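Local coordinates for protein PrimPol AEP domain (PP-N190) (Cyanophage S-2L, PDB 6ZP9) that probably synthesises primers and copies the phage genome as the archaeo-eukaryotic primase (AEP) domain of a primase-polymerase, in a phage whose DNA carries 2-aminoadenine in place of adenine, at residues A13-L25 with L164-I178. Numbering follows the deposited sequence. Where two conformers were deposited one is given.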
loop_
_atom_site.group_PDB
_atom_site.type_symbol
_atom_site.label_atom_id
_atom_site.label_comp_id
_atom_site.label_asym_id
_atom_site.label_seq_id
_atom_site.Cartn_x
_atom_site.Cartn_y
_atom_site.Cartn_z
ATOM N N ALA A 13 -5.985 4.405 -19.553
ATOM C CA ALA A 13 -6.531 5.242 -18.491
ATOM C C ALA A 13 -5.662 5.251 -17.232
ATOM O O ALA A 13 -6.034 5.890 -16.240
ATOM C CB ALA A 13 -7.949 4.774 -18.144
ATOM N N PHE A 14 -4.522 4.563 -17.251
ATOM C CA PHE A 14 -3.624 4.449 -16.111
ATOM C C PHE A 14 -2.190 4.487 -16.625
ATOM O O PHE A 14 -1.927 4.301 -17.822
ATOM C CB PHE A 14 -3.871 3.143 -15.347
ATOM C CG PHE A 14 -3.717 1.917 -16.211
ATOM C CD1 PHE A 14 -2.481 1.316 -16.370
ATOM C CD2 PHE A 14 -4.800 1.395 -16.897
ATOM C CE1 PHE A 14 -2.330 0.209 -17.181
ATOM C CE2 PHE A 14 -4.656 0.286 -17.709
ATOM C CZ PHE A 14 -3.419 -0.307 -17.855
ATOM N N ASP A 15 -1.256 4.691 -15.699
ATOM C CA ASP A 15 0.179 4.732 -15.997
ATOM C C ASP A 15 0.782 3.351 -15.704
ATOM O O ASP A 15 1.071 3.022 -14.553
ATOM C CB ASP A 15 0.835 5.836 -15.170
ATOM C CG ASP A 15 2.297 6.045 -15.513
ATOM O OD1 ASP A 15 2.926 5.111 -16.062
ATOM O OD2 ASP A 15 2.821 7.146 -15.221
ATOM N N ARG A 16 0.997 2.544 -16.748
ATOM C CA ARG A 16 1.458 1.174 -16.517
ATOM C C ARG A 16 2.848 1.132 -15.890
ATOM O O ARG A 16 3.185 0.171 -15.189
ATOM C CB ARG A 16 1.455 0.380 -17.827
ATOM C CG ARG A 16 2.597 0.749 -18.754
ATOM C CD ARG A 16 2.630 -0.116 -20.006
ATOM N NE ARG A 16 2.681 -1.546 -19.712
ATOM C CZ ARG A 16 3.806 -2.254 -19.595
ATOM N NH1 ARG A 16 3.731 -3.557 -19.338
ATOM N NH2 ARG A 16 4.998 -1.671 -19.736
ATOM N N ASP A 17 3.673 2.147 -16.133
ATOM C CA ASP A 17 5.013 2.150 -15.553
ATOM C C ASP A 17 4.948 2.297 -14.041
ATOM O O ASP A 17 5.730 1.672 -13.316
ATOM C CB ASP A 17 5.857 3.270 -16.160
ATOM C CG ASP A 17 6.174 3.035 -17.638
ATOM O OD1 ASP A 17 6.534 1.893 -18.002
ATOM O OD2 ASP A 17 6.057 3.994 -18.433
ATOM N N GLN A 18 4.020 3.112 -13.548
ATOM C CA GLN A 18 3.894 3.275 -12.108
ATOM C C GLN A 18 3.321 2.017 -11.461
ATOM O O GLN A 18 3.747 1.627 -10.367
ATOM C CB GLN A 18 3.038 4.500 -11.814
ATOM C CG GLN A 18 3.826 5.789 -11.943
ATOM C CD GLN A 18 4.728 6.036 -10.741
ATOM O OE1 GLN A 18 4.252 6.150 -9.614
ATOM N NE2 GLN A 18 6.035 6.118 -10.977
ATOM N N ILE A 19 2.360 1.364 -12.119
ATOM C CA ILE A 19 1.829 0.109 -11.587
ATOM C C ILE A 19 2.945 -0.923 -11.441
ATOM O O ILE A 19 3.107 -1.549 -10.383
ATOM C CB ILE A 19 0.697 -0.426 -12.480
ATOM C CG1 ILE A 19 -0.542 0.462 -12.356
ATOM C CG2 ILE A 19 0.367 -1.878 -12.107
ATOM C CD1 ILE A 19 -1.749 -0.078 -13.118
ATOM N N LEU A 20 3.731 -1.125 -12.503
ATOM C CA LEU A 20 4.794 -2.124 -12.435
ATOM C C LEU A 20 5.857 -1.731 -11.417
ATOM O O LEU A 20 6.420 -2.598 -10.738
ATOM C CB LEU A 20 5.412 -2.334 -13.816
ATOM C CG LEU A 20 4.449 -3.052 -14.770
ATOM C CD1 LEU A 20 5.051 -3.139 -16.154
ATOM C CD2 LEU A 20 4.074 -4.443 -14.251
ATOM N N LEU A 21 6.127 -0.424 -11.276
ATOM C CA LEU A 21 7.087 0.030 -10.273
ATOM C C LEU A 21 6.592 -0.267 -8.863
ATOM O O LEU A 21 7.371 -0.697 -8.007
ATOM C CB LEU A 21 7.368 1.526 -10.442
ATOM C CG LEU A 21 8.302 2.130 -9.389
ATOM C CD1 LEU A 21 9.705 1.556 -9.478
ATOM C CD2 LEU A 21 8.328 3.649 -9.494
ATOM N N HIS A 22 5.304 -0.032 -8.600
ATOM C CA HIS A 22 4.724 -0.379 -7.304
ATOM C C HIS A 22 4.935 -1.855 -6.991
ATOM O O HIS A 22 5.392 -2.212 -5.896
ATOM C CB HIS A 22 3.229 -0.032 -7.305
ATOM C CG HIS A 22 2.635 0.144 -5.941
ATOM N ND1 HIS A 22 1.409 0.746 -5.739
ATOM C CD2 HIS A 22 3.090 -0.205 -4.710
ATOM C CE1 HIS A 22 1.132 0.761 -4.444
ATOM N NE2 HIS A 22 2.138 0.194 -3.798
ATOM N N LEU A 23 4.616 -2.727 -7.952
ATOM C CA LEU A 23 4.809 -4.165 -7.765
ATOM C C LEU A 23 6.283 -4.510 -7.585
ATOM O O LEU A 23 6.634 -5.351 -6.745
ATOM C CB LEU A 23 4.235 -4.934 -8.962
ATOM C CG LEU A 23 2.788 -5.435 -8.876
ATOM C CD1 LEU A 23 1.872 -4.327 -8.450
ATOM C CD2 LEU A 23 2.342 -5.973 -10.219
ATOM N N SER A 24 7.153 -3.879 -8.379
ATOM C CA SER A 24 8.580 -4.156 -8.320
ATOM C C SER A 24 9.162 -3.783 -6.960
ATOM O O SER A 24 9.901 -4.561 -6.345
ATOM C CB SER A 24 9.284 -3.382 -9.434
ATOM O OG SER A 24 10.592 -3.879 -9.621
ATOM N N LEU A 25 8.851 -2.586 -6.479
ATOM C CA LEU A 25 9.377 -2.178 -5.186
ATOM C C LEU A 25 8.862 -3.076 -4.064
ATOM O O LEU A 25 9.556 -3.281 -3.064
ATOM C CB LEU A 25 9.028 -0.717 -4.929
ATOM C CG LEU A 25 9.663 0.284 -5.905
ATOM C CD1 LEU A 25 9.121 1.689 -5.629
ATOM C CD2 LEU A 25 11.184 0.271 -5.810
ATOM N N LEU A 164 -3.134 1.866 -5.422
ATOM C CA LEU A 164 -2.186 1.443 -6.444
ATOM C C LEU A 164 -1.622 2.657 -7.190
ATOM O O LEU A 164 -2.381 3.525 -7.642
ATOM C CB LEU A 164 -2.892 0.476 -7.400
ATOM C CG LEU A 164 -2.119 -0.024 -8.613
ATOM C CD1 LEU A 164 -0.893 -0.842 -8.184
ATOM C CD2 LEU A 164 -3.039 -0.825 -9.550
ATOM N N ALA A 165 -0.292 2.723 -7.307
ATOM C CA ALA A 165 0.360 3.802 -8.048
ATOM C C ALA A 165 -0.048 3.761 -9.512
ATOM O O ALA A 165 -0.318 2.698 -10.070
ATOM C CB ALA A 165 1.884 3.693 -7.946
ATOM N N GLY A 166 -0.101 4.937 -10.135
ATOM C CA GLY A 166 -0.392 5.023 -11.549
ATOM C C GLY A 166 -1.854 5.031 -11.919
ATOM O O GLY A 166 -2.167 5.068 -13.121
ATOM N N CYS A 167 -2.765 4.987 -10.942
ATOM C CA CYS A 167 -4.195 5.079 -11.215
ATOM C C CYS A 167 -4.764 6.329 -10.565
ATOM O O CYS A 167 -4.253 6.784 -9.535
ATOM C CB CYS A 167 -4.966 3.858 -10.696
ATOM S SG CYS A 167 -4.309 2.293 -11.296
ATOM N N PRO A 168 -5.827 6.891 -11.131
ATOM C CA PRO A 168 -6.366 8.144 -10.592
ATOM C C PRO A 168 -7.139 7.969 -9.292
ATOM O O PRO A 168 -7.839 6.969 -9.073
ATOM C CB PRO A 168 -7.280 8.647 -11.715
ATOM C CG PRO A 168 -7.640 7.436 -12.493
ATOM C CD PRO A 168 -6.458 6.514 -12.412
ATOM N N HIS A 169 -6.971 8.968 -8.422
ATOM C CA HIS A 169 -7.883 9.255 -7.323
ATOM C C HIS A 169 -9.124 9.888 -7.936
ATOM O O HIS A 169 -9.066 11.014 -8.434
ATOM C CB HIS A 169 -7.168 10.182 -6.343
ATOM C CG HIS A 169 -7.988 10.627 -5.177
ATOM N ND1 HIS A 169 -8.130 9.871 -4.037
ATOM C CD2 HIS A 169 -8.664 11.779 -4.949
ATOM C CE1 HIS A 169 -8.886 10.518 -3.170
ATOM N NE2 HIS A 169 -9.219 11.683 -3.696
ATOM N N GLN A 170 -10.240 9.154 -7.945
ATOM C CA GLN A 170 -11.353 9.527 -8.816
ATOM C C GLN A 170 -12.003 10.851 -8.437
ATOM O O GLN A 170 -12.594 11.503 -9.304
ATOM C CB GLN A 170 -12.402 8.420 -8.827
ATOM C CG GLN A 170 -11.965 7.155 -9.546
ATOM C CD GLN A 170 -11.957 7.294 -11.062
ATOM O OE1 GLN A 170 -12.278 8.348 -11.598
ATOM N NE2 GLN A 170 -11.625 6.209 -11.759
ATOM N N ARG A 171 -11.900 11.269 -7.178
ATOM C CA ARG A 171 -12.531 12.518 -6.767
ATOM C C ARG A 171 -11.862 13.718 -7.428
ATOM O O ARG A 171 -12.543 14.671 -7.828
ATOM C CB ARG A 171 -12.495 12.653 -5.239
ATOM C CG ARG A 171 -13.230 13.878 -4.679
ATOM C CD ARG A 171 -13.083 13.964 -3.154
ATOM N NE ARG A 171 -11.684 13.850 -2.725
ATOM C CZ ARG A 171 -10.958 14.846 -2.215
ATOM N NH1 ARG A 171 -11.487 16.052 -2.062
ATOM N NH2 ARG A 171 -9.696 14.636 -1.861
ATOM N N THR A 172 -10.533 13.689 -7.565
ATOM C CA THR A 172 -9.783 14.799 -8.140
ATOM C C THR A 172 -9.171 14.496 -9.499
ATOM O O THR A 172 -8.845 15.432 -10.234
ATOM C CB THR A 172 -8.656 15.223 -7.189
ATOM O OG1 THR A 172 -7.614 14.240 -7.216
ATOM C CG2 THR A 172 -9.173 15.345 -5.776
ATOM N N GLY A 173 -9.003 13.229 -9.855
ATOM C CA GLY A 173 -8.289 12.882 -11.060
ATOM C C GLY A 173 -6.783 12.822 -10.920
ATOM O O GLY A 173 -6.114 12.401 -11.871
ATOM N N GLU A 174 -6.225 13.232 -9.778
ATOM C CA GLU A 174 -4.784 13.141 -9.572
ATOM C C GLU A 174 -4.342 11.682 -9.619
ATOM O O GLU A 174 -4.972 10.818 -9.004
ATOM C CB GLU A 174 -4.398 13.769 -8.232
ATOM C CG GLU A 174 -2.885 13.813 -8.005
ATOM C CD GLU A 174 -2.457 14.535 -6.722
ATOM O OE1 GLU A 174 -3.213 15.403 -6.224
ATOM O OE2 GLU A 174 -1.345 14.227 -6.218
ATOM N N VAL A 175 -3.263 11.400 -10.356
ATOM C CA VAL A 175 -2.775 10.034 -10.511
ATOM C C VAL A 175 -1.781 9.734 -9.394
ATOM O O VAL A 175 -0.842 10.503 -9.166
ATOM C CB VAL A 175 -2.134 9.831 -11.895
ATOM C CG1 VAL A 175 -1.620 8.421 -12.046
ATOM C CG2 VAL A 175 -3.137 10.136 -13.002
ATOM N N ALA A 176 -1.986 8.620 -8.691
ATOM C CA ALA A 176 -1.094 8.266 -7.591
ATOM C C ALA A 176 0.327 8.060 -8.103
ATOM O O ALA A 176 0.544 7.496 -9.177
ATOM C CB ALA A 176 -1.592 7.011 -6.885
ATOM N N GLN A 177 1.304 8.507 -7.321
ATOM C CA GLN A 177 2.690 8.536 -7.768
ATOM C C GLN A 177 3.624 8.035 -6.670
ATOM O O GLN A 177 3.526 8.475 -5.516
ATOM C CB GLN A 177 3.094 9.961 -8.172
ATOM C CG GLN A 177 4.568 10.131 -8.481
ATOM C CD GLN A 177 4.895 9.831 -9.925
ATOM O OE1 GLN A 177 4.006 9.533 -10.723
ATOM N NE2 GLN A 177 6.176 9.904 -10.273
ATOM N N ILE A 178 4.543 7.138 -7.034
ATOM C CA ILE A 178 5.606 6.716 -6.128
ATOM C C ILE A 178 6.686 7.788 -6.097
ATOM O O ILE A 178 7.016 8.386 -7.128
ATOM C CB ILE A 178 6.163 5.352 -6.559
ATOM C CG1 ILE A 178 5.143 4.282 -6.182
ATOM C CG2 ILE A 178 7.524 5.067 -5.901
ATOM C CD1 ILE A 178 5.462 2.952 -6.707
HETATM O O HOH W 1 8.408 7.077 -9.196
#
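Q18 lays its side-chain amide flat against that of Q177, the two planes stacked and only 6° apart, while the side chains themselves cross at about a right angle; Q177 was modelled in two conformers, and the stack holds for one of them and is doubtful in the other. The Q18 chain bends at chi2, which turns its amide toward the start of strand 177-178. There OE1 takes the backbone N-H of I178 in the plane of its own carbonyl, 2.8 Å from OE1 to I178 N. The other end of the amide is held through a water that accepts from Q18 NE2 and donates to I178 O, so one glutamine reads both polar groups of a strand residue.

One turn further along helix 16-25, H22 brings the ND1 edge of its ring to the type II turn L164-C167. With CG anti to the backbone N (chi1 -159°), ND1 accepts a hydrogen bond from A165 N, 3.0 Å between the two nitrogens. The third bond lies before the helix: D15 N donates almost straight (176°) to a lone pair of G166 O, while D15, at the N-cap, accepts weak bonds at OD1 from D17 N and Q18 N. G166, with positive phi, lies against Q18, whose CB sits 3.5 Å from G166 CA.

Apolar groups fill in between. I178 sends CD1 to within 3.5 Å of H22 CA, and its CG2 meets L25 CD1 tip to tip; I19 CD1 rests on L164 CD2 and C167 SG. L116 of strand 114-117 backs H22, A165 and I178, and I70 backs L164, so the helix spans the connection between the domain's two antiparallel sheets. Because ND1 of H22 accepts while its NE2 is hydrogen-bonded elsewhere, the ring is probably neutral, protonated at NE2, and fixed in orientation.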